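Local coordinates for protein phospholipase A1 (Streptomyces albidoflavus, PDB 4HYQ) that probably hydrolyses the sn-1 acyl ester bond of glycerophospholipids, as a bacterial phospholipase A1 of the GDSL-like SGNH hydrolase family, at residues Asn136-Gly141 against Gly183-Asp188; Tyr5-Asp10 against Leu75-Ile80; Ala88-Thr93 against Ala104-Ala109; Gly55-Asp60 against Gly82-Phe87. One frame throughout, in Å; residues are numbered along the deposited sequence.

Contact 1: residues Asn136-Gly141 against Gly183-Asp188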
loop_
_atom_site.group_PDB
_atom_site.type_symbol
_atom_site.label_atom_id
_atom_site.label_comp_id
_atom_site.label_asym_id
_atom_site.label_seq_id
_atom_site.Cartn_x
_atom_site.Cartn_y
_atom_site.Cartn_z
ATOM N N ASN A 136 16.617 -5.663 7.016
ATOM C CA ASN A 136 16.425 -5.655 5.572
ATOM C C ASN A 136 15.067 -4.940 5.516
ATOM O O ASN A 136 14.140 -5.336 6.223
ATOM C CB ASN A 136 16.310 -7.082 5.034
ATOM C CG ASN A 136 15.933 -7.119 3.567
ATOM O OD1 ASN A 136 16.392 -6.298 2.788
ATOM N ND2 ASN A 136 15.104 -8.080 3.187
ATOM N N VAL A 137 14.967 -3.880 4.722
ATOM C CA VAL A 137 13.722 -3.116 4.616
ATOM C C VAL A 137 13.136 -3.300 3.227
ATOM O O VAL A 137 13.810 -3.066 2.219
ATOM C CB VAL A 137 13.968 -1.618 4.861
ATOM C CG1 VAL A 137 12.649 -0.842 4.774
ATOM C CG2 VAL A 137 14.603 -1.403 6.234
ATOM N N VAL A 138 11.891 -3.758 3.180
ATOM C CA VAL A 138 11.207 -3.983 1.919
ATOM C C VAL A 138 10.067 -2.966 1.820
ATOM O O VAL A 138 9.158 -2.964 2.662
ATOM C CB VAL A 138 10.607 -5.400 1.865
ATOM C CG1 VAL A 138 9.882 -5.620 0.540
ATOM C CG2 VAL A 138 11.713 -6.440 2.044
ATOM N N VAL A 139 10.133 -2.086 0.822
ATOM C CA VAL A 139 9.072 -1.095 0.624
ATOM C C VAL A 139 8.243 -1.637 -0.529
ATOM O O VAL A 139 8.750 -1.809 -1.640
ATOM C CB VAL A 139 9.637 0.302 0.237
ATOM C CG1 VAL A 139 8.495 1.298 0.052
ATOM C CG2 VAL A 139 10.581 0.810 1.319
ATOM N N LEU A 140 6.967 -1.929 -0.276
ATOM C CA LEU A 140 6.130 -2.459 -1.337
ATOM C C LEU A 140 5.336 -1.331 -1.962
ATOM O O LEU A 140 4.871 -0.431 -1.264
ATOM C CB LEU A 140 5.188 -3.551 -0.795
ATOM C CG LEU A 140 5.895 -4.819 -0.283
ATOM C CD1 LEU A 140 6.305 -4.608 1.165
ATOM C CD2 LEU A 140 4.974 -6.031 -0.382
ATOM N N GLY A 141 5.205 -1.373 -3.285
ATOM C CA GLY A 141 4.467 -0.339 -3.988
ATOM C C GLY A 141 2.980 -0.636 -3.951
ATOM O O GLY A 141 2.528 -1.528 -3.216
ATOM N N GLY A 183 18.873 1.891 -0.285
ATOM C CA GLY A 183 19.312 0.503 -0.253
ATOM C C GLY A 183 18.223 -0.451 0.199
ATOM O O GLY A 183 18.496 -1.553 0.683
ATOM N N TYR A 184 16.975 -0.010 0.057
ATOM C CA TYR A 184 15.821 -0.820 0.428
ATOM C C TYR A 184 15.326 -1.578 -0.785
ATOM O O TYR A 184 15.512 -1.130 -1.917
ATOM C CB TYR A 184 14.678 0.083 0.902
ATOM C CG TYR A 184 14.940 0.848 2.171
ATOM C CD1 TYR A 184 14.035 1.811 2.613
ATOM C CD2 TYR A 184 16.037 0.552 2.985
ATOM C CE1 TYR A 184 14.206 2.449 3.832
ATOM C CE2 TYR A 184 16.215 1.182 4.210
ATOM C CZ TYR A 184 15.292 2.127 4.634
ATOM O OH TYR A 184 15.416 2.710 5.879
ATOM N N ALA A 185 14.691 -2.720 -0.553
ATOM C CA ALA A 185 14.130 -3.496 -1.654
ATOM C C ALA A 185 12.826 -2.814 -2.046
ATOM O O ALA A 185 12.186 -2.172 -1.207
ATOM C CB ALA A 185 13.838 -4.923 -1.210
ATOM N N TYR A 186 12.469 -2.917 -3.323
ATOM C CA TYR A 186 11.204 -2.375 -3.806
ATOM C C TYR A 186 10.366 -3.566 -4.242
ATOM O O TYR A 186 10.805 -4.368 -5.070
ATOM C CB TYR A 186 11.390 -1.447 -5.008
ATOM C CG TYR A 186 10.067 -1.077 -5.670
ATOM C CD1 TYR A 186 9.137 -0.256 -5.019
ATOM C CD2 TYR A 186 9.741 -1.570 -6.933
ATOM C CE1 TYR A 186 7.902 0.063 -5.625
ATOM C CE2 TYR A 186 8.518 -1.258 -7.548
ATOM C CZ TYR A 186 7.607 -0.442 -6.884
ATOM O OH TYR A 186 6.406 -0.137 -7.502
ATOM N N GLY A 187 9.165 -3.681 -3.679
ATOM C CA GLY A 187 8.269 -4.772 -4.032
ATOM C C GLY A 187 7.350 -4.310 -5.152
ATOM O O GLY A 187 6.534 -3.414 -4.951
ATOM N N ASP A 188 7.469 -4.920 -6.330
ATOM C CA ASP A 188 6.664 -4.500 -7.473
ATOM C C ASP A 188 5.269 -5.107 -7.466
ATOM O O ASP A 188 4.999 -6.091 -8.144
ATOM C CB ASP A 188 7.381 -4.869 -8.779
ATOM C CG ASP A 188 6.836 -4.113 -9.978
ATOM O OD1 ASP A 188 5.683 -3.622 -9.918
ATOM O OD2 ASP A 188 7.563 -4.015 -10.994
HETATM O O HOH W 1 17.506 -2.946 3.262
#
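Val137 sits on the ring of Tyr184, and this pair buries more area than any other residues here. Val137 CB lies over one ring face, 3.6 Å from the centroid, which makes a CH-pi contact. From the same face, CG1 reaches toward CD1 and CE1, and CG2 toward CE2 and CZ. The two side chains run side by side. Tyr184 has CG anti to the carbonyl carbon (chi1 -65°), which brings the ring back over Val137. Val139 CG2 adds a contact to Tyr184 CD1 at 3.8 Å. The phenol oxygen ends elsewhere, bonded to Tyr125 O in helix 117-131.

Ala185 N and O each make one of the four backbone bonds. Its N bonds Val137 O at 2.9 Å. Its O takes Val139 N at 2.9 Å, and Val139 O takes Gly187 N at 2.8 Å. Gly141 N closes the run on Gly187 O. This is parallel pairing, with the last strand of the sheet joined to strand 136-140 by a beta-alpha-beta crossover through helix 158-181. One water bridges Val137 N and Gly183 O just ahead of the first direct bond. On the other sheet face, Ala185 CB meets Val138 CG2 at 4.2 Å, under helix 221-235.

The backbone bonds thus set the parallel register, while the Tyr184 ring covers Val137 and has its phenol oxygen satisfied by Tyr125 O.

Contact 2: residues Tyr5-Asp10 against Leu75-Ile80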
loop_
_atom_site.group_PDB
_atom_site.type_symbol
_atom_site.label_atom_id
_atom_site.label_comp_id
_atom_site.label_asym_id
_atom_site.label_seq_id
_atom_site.Cartn_x
_atom_site.Cartn_y
_atom_site.Cartn_z
ATOM N N TYR A 5 10.558 -9.034 13.177
ATOM C CA TYR A 5 9.929 -8.529 11.961
ATOM C C TYR A 5 8.965 -7.433 12.400
ATOM O O TYR A 5 8.146 -7.652 13.302
ATOM C CB TYR A 5 9.169 -9.657 11.257
ATOM C CG TYR A 5 8.241 -9.202 10.137
ATOM C CD1 TYR A 5 8.582 -8.132 9.307
ATOM C CD2 TYR A 5 7.043 -9.867 9.894
ATOM C CE1 TYR A 5 7.743 -7.731 8.251
ATOM C CE2 TYR A 5 6.203 -9.487 8.836
ATOM C CZ TYR A 5 6.557 -8.430 8.030
ATOM O OH TYR A 5 5.726 -8.102 6.990
ATOM N N VAL A 6 9.095 -6.250 11.807
ATOM C CA VAL A 6 8.189 -5.145 12.120
ATOM C C VAL A 6 7.486 -4.779 10.814
ATOM O O VAL A 6 8.134 -4.512 9.805
ATOM C CB VAL A 6 8.949 -3.913 12.683
ATOM C CG1 VAL A 6 7.983 -2.758 12.936
ATOM C CG2 VAL A 6 9.633 -4.287 14.012
ATOM N N ALA A 7 6.153 -4.801 10.833
ATOM C CA ALA A 7 5.350 -4.473 9.652
ATOM C C ALA A 7 4.688 -3.107 9.829
ATOM O O ALA A 7 3.787 -2.924 10.655
ATOM C CB ALA A 7 4.287 -5.563 9.421
ATOM N N LEU A 8 5.147 -2.157 9.025
ATOM C CA LEU A 8 4.686 -0.769 9.065
ATOM C C LEU A 8 3.792 -0.415 7.897
ATOM O O LEU A 8 3.757 -1.109 6.882
ATOM C CB LEU A 8 5.889 0.174 8.955
ATOM C CG LEU A 8 7.096 -0.045 9.866
ATOM C CD1 LEU A 8 8.278 0.824 9.388
ATOM C CD2 LEU A 8 6.701 0.323 11.298
ATOM N N GLY A 9 3.090 0.701 8.027
ATOM C CA GLY A 9 2.328 1.151 6.886
ATOM C C GLY A 9 0.879 1.524 7.029
ATOM O O GLY A 9 0.370 1.782 8.127
ATOM N N ASP A 10 0.233 1.567 5.873
ATOM C CA ASP A 10 -1.173 1.926 5.788
ATOM C C ASP A 10 -2.097 0.727 5.575
ATOM O O ASP A 10 -1.745 -0.413 5.883
ATOM C CB ASP A 10 -1.399 2.985 4.688
ATOM C CG ASP A 10 -0.867 2.552 3.319
ATOM O OD1 ASP A 10 -0.768 1.327 3.058
ATOM O OD2 ASP A 10 -0.570 3.451 2.497
ATOM N N LEU A 75 13.893 -7.583 9.822
ATOM C CA LEU A 75 13.051 -7.379 8.646
ATOM C C LEU A 75 12.004 -6.313 8.921
ATOM O O LEU A 75 11.390 -6.304 9.994
ATOM C CB LEU A 75 12.341 -8.687 8.257
ATOM C CG LEU A 75 11.378 -8.635 7.049
ATOM C CD1 LEU A 75 12.160 -8.277 5.783
ATOM C CD2 LEU A 75 10.663 -9.976 6.866
ATOM N N VAL A 76 11.831 -5.411 7.962
ATOM C CA VAL A 76 10.822 -4.364 8.058
ATOM C C VAL A 76 10.093 -4.303 6.714
ATOM O O VAL A 76 10.730 -4.317 5.659
ATOM C CB VAL A 76 11.441 -2.958 8.321
ATOM C CG1 VAL A 76 10.338 -1.883 8.274
ATOM C CG2 VAL A 76 12.134 -2.918 9.683
ATOM N N SER A 77 8.764 -4.258 6.745
ATOM C CA SER A 77 8.007 -4.113 5.497
ATOM C C SER A 77 7.258 -2.800 5.656
ATOM O O SER A 77 6.977 -2.373 6.789
ATOM C CB SER A 77 7.025 -5.272 5.277
ATOM O OG SER A 77 6.148 -5.472 6.380
ATOM N N LEU A 78 6.946 -2.158 4.537
ATOM C CA LEU A 78 6.266 -0.874 4.581
ATOM C C LEU A 78 5.503 -0.499 3.323
ATOM O O LEU A 78 5.995 -0.711 2.215
ATOM C CB LEU A 78 7.296 0.243 4.826
ATOM C CG LEU A 78 6.901 1.726 4.705
ATOM C CD1 LEU A 78 6.040 2.120 5.910
ATOM C CD2 LEU A 78 8.152 2.605 4.685
ATOM N N THR A 79 4.281 0.016 3.498
ATOM C CA THR A 79 3.540 0.608 2.380
ATOM C C THR A 79 3.112 1.954 2.941
ATOM O O THR A 79 2.492 2.020 4.004
ATOM C CB THR A 79 2.279 -0.168 1.879
ATOM O OG1 THR A 79 1.377 -0.438 2.963
ATOM C CG2 THR A 79 2.700 -1.454 1.193
ATOM N N ILE A 80 3.458 3.032 2.254
ATOM C CA ILE A 80 3.085 4.358 2.748
ATOM C C ILE A 80 3.246 5.426 1.659
ATOM O O ILE A 80 4.036 5.260 0.715
ATOM C CB ILE A 80 3.927 4.715 4.019
ATOM C CG1 ILE A 80 3.253 5.851 4.796
ATOM C CG2 ILE A 80 5.351 5.144 3.626
ATOM C CD1 ILE A 80 1.967 5.416 5.495
HETATM O O HOH W 2 4.064 -3.834 6.277
#
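The Tyr5 ring is flanked on both faces. Leu75 CD2 lies over one, 4.1 Å from the centroid, in a CH-pi contact. Ala7 N lies above the other, toward the rim. At the edge, near the ring plane, are Leu75 O and Ser77 OG. Phe48 meets the ring at a small angle and Trp39 packs edge-to-face. Tyr5 CG is anti to the backbone N (chi1 168°), and the ring reaches along the sheet until its OH bonds Ser77 OG at 2.7 Å. A water links Ser77 OG to Leu8 O.

Parallel backbone bonds join the strands: Val6 N to Leu75 O (2.9 Å), Ser77 N to Val6 O and Leu8 N to Ser77 O. On the other sheet face, Leu8 CD1 touches Val76 CG1 at 3.6 Å.

Thr79 OG1 donates to Asp10 OD1 (2.8 Å) from above the carboxylate plane. It is also bonded to Ser13 OG. Asp10 OD1 also caps Tyr12 N, and Tyr142 OH binds Asp10 OD2. Gly9 and Asp10 open the GDS motif that names the family.

Thr79 N is a buried N-H with no partner in the model. Together, Thr79, Tyr12 N and Tyr142 would hold the Asp10 carboxylate in place.

Contact 3: residues Ala88-Thr93 against Ala104-Ala109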
loop_
_atom_site.group_PDB
_atom_site.type_symbol
_atom_site.label_atom_id
_atom_site.label_comp_id
_atom_site.label_asym_id
_atom_site.label_seq_id
_atom_site.Cartn_x
_atom_site.Cartn_y
_atom_site.Cartn_z
ATOM N N ALA A 88 -7.402 8.776 -1.463
ATOM C CA ALA A 88 -8.759 8.414 -1.062
ATOM C C ALA A 88 -9.701 9.552 -1.495
ATOM O O ALA A 88 -10.800 9.301 -1.986
ATOM C CB ALA A 88 -8.838 8.207 0.440
ATOM N N ASP A 89 -9.266 10.800 -1.313
ATOM C CA ASP A 89 -10.061 11.958 -1.723
ATOM C C ASP A 89 -10.148 11.971 -3.246
ATOM O O ASP A 89 -11.171 12.328 -3.817
ATOM C CB ASP A 89 -9.420 13.269 -1.248
ATOM C CG ASP A 89 -10.291 14.490 -1.551
ATOM O OD1 ASP A 89 -11.439 14.527 -1.063
ATOM O OD2 ASP A 89 -9.839 15.408 -2.278
ATOM N N VAL A 90 -9.058 11.598 -3.911
ATOM C CA VAL A 90 -9.060 11.546 -5.371
ATOM C C VAL A 90 -10.116 10.549 -5.845
ATOM O O VAL A 90 -10.912 10.845 -6.748
ATOM C CB VAL A 90 -7.682 11.113 -5.925
ATOM C CG1 VAL A 90 -7.787 10.773 -7.406
ATOM C CG2 VAL A 90 -6.656 12.245 -5.703
ATOM N N MET A 91 -10.132 9.369 -5.233
ATOM C CA MET A 91 -11.101 8.356 -5.646
ATOM C C MET A 91 -12.537 8.810 -5.364
ATOM O O MET A 91 -13.429 8.553 -6.166
ATOM C CB MET A 91 -10.813 7.014 -4.964
ATOM C CG MET A 91 -9.442 6.418 -5.313
ATOM S SD MET A 91 -8.965 6.649 -7.054
ATOM C CE MET A 91 -9.970 5.474 -7.853
ATOM N N THR A 92 -12.765 9.494 -4.246
ATOM C CA THR A 92 -14.108 9.981 -3.936
ATOM C C THR A 92 -14.528 10.971 -5.024
ATOM O O THR A 92 -15.657 10.932 -5.516
ATOM C CB THR A 92 -14.145 10.669 -2.554
ATOM O OG1 THR A 92 -13.804 9.707 -1.548
ATOM C CG2 THR A 92 -15.534 11.238 -2.257
ATOM N N THR A 93 -13.610 11.854 -5.411
ATOM C CA THR A 93 -13.897 12.837 -6.447
ATOM C C THR A 93 -14.208 12.174 -7.785
ATOM O O THR A 93 -15.170 12.540 -8.468
ATOM C CB THR A 93 -12.705 13.803 -6.623
ATOM O OG1 THR A 93 -12.534 14.549 -5.411
ATOM C CG2 THR A 93 -12.939 14.762 -7.795
ATOM N N ALA A 104 -8.675 16.780 -13.023
ATOM C CA ALA A 104 -8.098 17.905 -12.312
ATOM C C ALA A 104 -7.606 17.470 -10.934
ATOM O O ALA A 104 -6.497 17.823 -10.525
ATOM C CB ALA A 104 -9.130 19.017 -12.176
ATOM N N ARG A 105 -8.427 16.713 -10.209
ATOM C CA ARG A 105 -8.025 16.257 -8.885
ATOM C C ARG A 105 -6.832 15.301 -8.962
ATOM O O ARG A 105 -5.921 15.355 -8.126
ATOM C CB ARG A 105 -9.195 15.568 -8.175
ATOM C CG ARG A 105 -8.873 15.140 -6.761
ATOM C CD ARG A 105 -8.747 16.339 -5.832
ATOM N NE ARG A 105 -8.257 15.992 -4.501
ATOM C CZ ARG A 105 -6.993 15.677 -4.218
ATOM N NH1 ARG A 105 -6.077 15.659 -5.177
ATOM N NH2 ARG A 105 -6.640 15.406 -2.965
ATOM N N VAL A 106 -6.841 14.418 -9.953
ATOM C CA VAL A 106 -5.735 13.481 -10.128
ATOM C C VAL A 106 -4.460 14.285 -10.392
ATOM O O VAL A 106 -3.402 13.977 -9.850
ATOM C CB VAL A 106 -5.945 12.546 -11.344
ATOM C CG1 VAL A 106 -4.638 11.853 -11.692
ATOM C CG2 VAL A 106 -7.007 11.493 -11.036
ATOM N N ASN A 107 -4.559 15.313 -11.231
ATOM C CA ASN A 107 -3.373 16.104 -11.554
ATOM C C ASN A 107 -2.794 16.830 -10.353
ATOM O O ASN A 107 -1.573 16.980 -10.238
ATOM C CB ASN A 107 -3.670 17.095 -12.686
ATOM C CG ASN A 107 -3.816 16.410 -14.026
ATOM O OD1 ASN A 107 -3.341 15.291 -14.217
ATOM N ND2 ASN A 107 -4.460 17.085 -14.973
ATOM N N THR A 108 -3.662 17.282 -9.454
ATOM C CA THR A 108 -3.200 17.953 -8.251
ATOM C C THR A 108 -2.453 16.933 -7.387
ATOM O O THR A 108 -1.430 17.257 -6.775
ATOM C CB THR A 108 -4.376 18.559 -7.451
ATOM O OG1 THR A 108 -4.932 19.657 -8.181
ATOM C CG2 THR A 108 -3.906 19.057 -6.104
ATOM N N ALA A 109 -2.957 15.697 -7.352
ATOM C CA ALA A 109 -2.317 14.637 -6.576
ATOM C C ALA A 109 -0.950 14.299 -7.182
ATOM O O ALA A 109 0.041 14.151 -6.458
ATOM C CB ALA A 109 -3.200 13.381 -6.558
#
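Arg105 and Asp89 form a salt bridge between two antiparallel helices. Arg105 NE donates to Asp89 OD2 at 2.8 Å, and the oxygen lies close to the guanidinium plane. The approach is to the anti side of OD2. Arg105 NH2 adds a weak bond to the same OD2 at 3.3 Å, so one oxygen takes both donors. The carboxylate and guanidinium planes are 50° apart, so this is not a flat two-oxygen pairing.

Val90 lies against one face of the group. Its CG2 is 3.5 Å from Arg105 NH1. Arg105 CG lies anti to the backbone N (chi1 -177°), against Val90; the bend at chi2 then turns CD and the guanidinium toward Asp89. Thr93 CG2 packs against Arg105 CB at 3.8 Å.

Further in, Val90 CG1 meets Val106 CG2 at 3.8 Å, and Val90 CG2 meets Ala109 CB at 3.7 Å. Thr93 OG1 turns back to bond Asp89 O one turn earlier, which leaves its methyl facing Arg105. Val106 goes on to touch Cys94 and Ala167, and Ala109 touches Phe87.

The helices 87-96 and 99-115 follow each other closely in the chain and pack as an antiparallel pair, with segment axes 9.4 Å apart at an angle of 168°. The pairing is amphipathic: the charges meet toward the outer side, where Asp89 is exposed, while Val90, Val106 and Ala109 pack together on the buried side.

Contact 4: residues Gly55-Asp60 against Gly82-Phe87; sequences GAVTSD and GNDAGF
Val57, the N-cap of helix 58-65, faces Asp84 at 5.3 Å between CA atoms, and Asp84 lies within a type I turn from Asn83 to Gly86. The Asp84 carboxylate grips the first residue of the helix. Its OD2 takes Thr58 N at 2.8 Å through the syn lone pair. Its OD1 takes Thr58 OG1 at 2.7 Å, on the syn side but out of plane. With OG1 between the backbone N and carbonyl carbon (chi1 56°), hydroxyl and amide face the same carboxylate. Arg120 forms a salt bridge to OD1, and a water joins OD1 to Ser59 N.

Asn83 belongs to the GGND sequence, which matches block III of SGNH hydrolases, and Gly55 fits the block II glycine. In relatives such an asparagine and glycine help form the oxyanion hole, as probably here. A pentaethylene glycol near Asn83 probably comes from the crystallisation liquor.

The Asn83 amide points ND2 at Ala56 O, 3.2 Å away, from above the carbonyl plane. ND2 also donates to a water that takes Gly55 N. A second water links Ala56 O to Asn83 N. Val57 CG1 packs on Asn83 CB at 3.8 Å. Within the helix start, Val57 N donates to Asp60 OD2.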
loop_
_atom_site.group_PDB
_atom_site.type_symbol
_atom_site.label_atom_id
_atom_site.label_comp_id
_atom_site.label_asym_id
_atom_site.label_seq_id
_atom_site.Cartn_x
_atom_site.Cartn_y
_atom_site.Cartn_z
ATOM N N GLY A 55 -5.440 4.208 6.777
ATOM C CA GLY A 55 -5.450 5.663 6.777
ATOM C C GLY A 55 -4.144 6.356 7.160
ATOM O O GLY A 55 -4.062 7.591 7.133
ATOM N N ALA A 56 -3.120 5.578 7.493
ATOM C CA ALA A 56 -1.841 6.150 7.919
ATOM C C ALA A 56 -1.163 7.027 6.878
ATOM O O ALA A 56 -1.186 6.713 5.685
ATOM C CB ALA A 56 -0.876 5.031 8.329
ATOM N N VAL A 57 -0.567 8.128 7.339
ATOM C CA VAL A 57 0.201 9.006 6.463
ATOM C C VAL A 57 1.632 8.916 6.978
ATOM O O VAL A 57 1.877 8.315 8.028
ATOM C CB VAL A 57 -0.279 10.470 6.484
ATOM C CG1 VAL A 57 -1.646 10.548 5.792
ATOM C CG2 VAL A 57 -0.334 11.007 7.904
ATOM N N THR A 58 2.581 9.493 6.253
ATOM C CA THR A 58 3.968 9.381 6.682
ATOM C C THR A 58 4.217 9.864 8.102
ATOM O O THR A 58 4.976 9.235 8.838
ATOM C CB THR A 58 4.932 10.116 5.729
ATOM O OG1 THR A 58 4.547 11.487 5.609
ATOM C CG2 THR A 58 4.925 9.461 4.341
ATOM N N SER A 59 3.589 10.962 8.510
ATOM C CA SER A 59 3.828 11.444 9.863
ATOM C C SER A 59 3.307 10.452 10.906
ATOM O O SER A 59 3.832 10.399 12.020
ATOM C CB SER A 59 3.215 12.841 10.078
ATOM O OG SER A 59 1.809 12.838 9.996
ATOM N N ASP A 60 2.288 9.662 10.558
ATOM C CA ASP A 60 1.774 8.669 11.498
ATOM C C ASP A 60 2.780 7.541 11.682
ATOM O O ASP A 60 2.898 6.983 12.773
ATOM C CB ASP A 60 0.461 8.023 11.021
ATOM C CG ASP A 60 -0.702 8.995 10.965
ATOM O OD1 ASP A 60 -0.730 9.981 11.738
ATOM O OD2 ASP A 60 -1.610 8.753 10.144
ATOM N N GLY A 82 0.469 6.807 -0.227
ATOM C CA GLY A 82 -0.786 6.991 -0.939
ATOM C C GLY A 82 -1.712 8.000 -0.267
ATOM O O GLY A 82 -2.294 8.855 -0.937
ATOM N N ASN A 83 -1.859 7.917 1.052
ATOM C CA ASN A 83 -2.737 8.852 1.752
ATOM C C ASN A 83 -2.149 10.255 1.886
ATOM O O ASN A 83 -2.895 11.237 1.976
ATOM C CB ASN A 83 -3.133 8.303 3.127
ATOM C CG ASN A 83 -3.994 7.050 3.021
ATOM O OD1 ASN A 83 -5.011 7.035 2.316
ATOM N ND2 ASN A 83 -3.596 6.000 3.720
ATOM N N ASP A 84 -0.825 10.375 1.902
ATOM C CA ASP A 84 -0.242 11.719 1.967
ATOM C C ASP A 84 -0.666 12.467 0.711
ATOM O O ASP A 84 -0.961 13.656 0.754
ATOM C CB ASP A 84 1.288 11.669 1.986
ATOM C CG ASP A 84 1.847 11.248 3.334
ATOM O OD1 ASP A 84 2.451 12.098 4.026
ATOM O OD2 ASP A 84 1.689 10.073 3.697
ATOM N N ALA A 85 -0.691 11.753 -0.409
ATOM C CA ALA A 85 -1.043 12.354 -1.689
ATOM C C ALA A 85 -2.545 12.475 -1.901
ATOM O O ALA A 85 -2.986 12.892 -2.978
ATOM C CB ALA A 85 -0.416 11.557 -2.829
ATOM N N GLY A 86 -3.314 12.104 -0.878
ATOM C CA GLY A 86 -4.771 12.202 -0.928
ATOM C C GLY A 86 -5.503 11.311 -1.910
ATOM O O GLY A 86 -6.560 11.685 -2.425
ATOM N N PHE A 87 -4.999 10.114 -2.159
ATOM C CA PHE A 87 -5.686 9.287 -3.132
ATOM C C PHE A 87 -7.091 8.834 -2.753
ATOM O O PHE A 87 -7.906 8.572 -3.637
ATOM C CB PHE A 87 -4.776 8.141 -3.584
ATOM C CG PHE A 87 -3.760 8.592 -4.605
ATOM C CD1 PHE A 87 -2.397 8.505 -4.361
ATOM C CD2 PHE A 87 -4.187 9.205 -5.783
ATOM C CE1 PHE A 87 -1.473 9.032 -5.271
ATOM C CE2 PHE A 87 -3.274 9.732 -6.692
ATOM C CZ PHE A 87 -1.911 9.643 -6.431
HETATM O O HOH W 3 -4.873 3.700 4.075
HETATM O O HOH W 4 -0.211 6.167 2.950
HETATM O O HOH W 5 2.245 13.059 6.750
#

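How the contacts relate
Contacts 1 and 2 lie in the core and belong to the same parallel sheet. Strands 73-79 and 136-140 are neighbours, and Val138 N probably bonds Val76 O between them. Both rest on backbone bonds and apolar packing, but contact 2 also carries side-chain hydrogen bonds, at Tyr5-Ser77 and at Thr79-Asp10. Ile80 and Asp10 touch Ala56 and Asn83 of contact 4. That contact joins the start of helix 58-65 to the turn after strand 73-79 with carboxylate, amide and water bonds, and is only partly buried. Contact 3, also partly buried, lies about 26 Å from contact 1 between centres and joins two helices by a salt bridge and aliphatic packing. Ala109 touches Ala85 and Phe87 of contact 4.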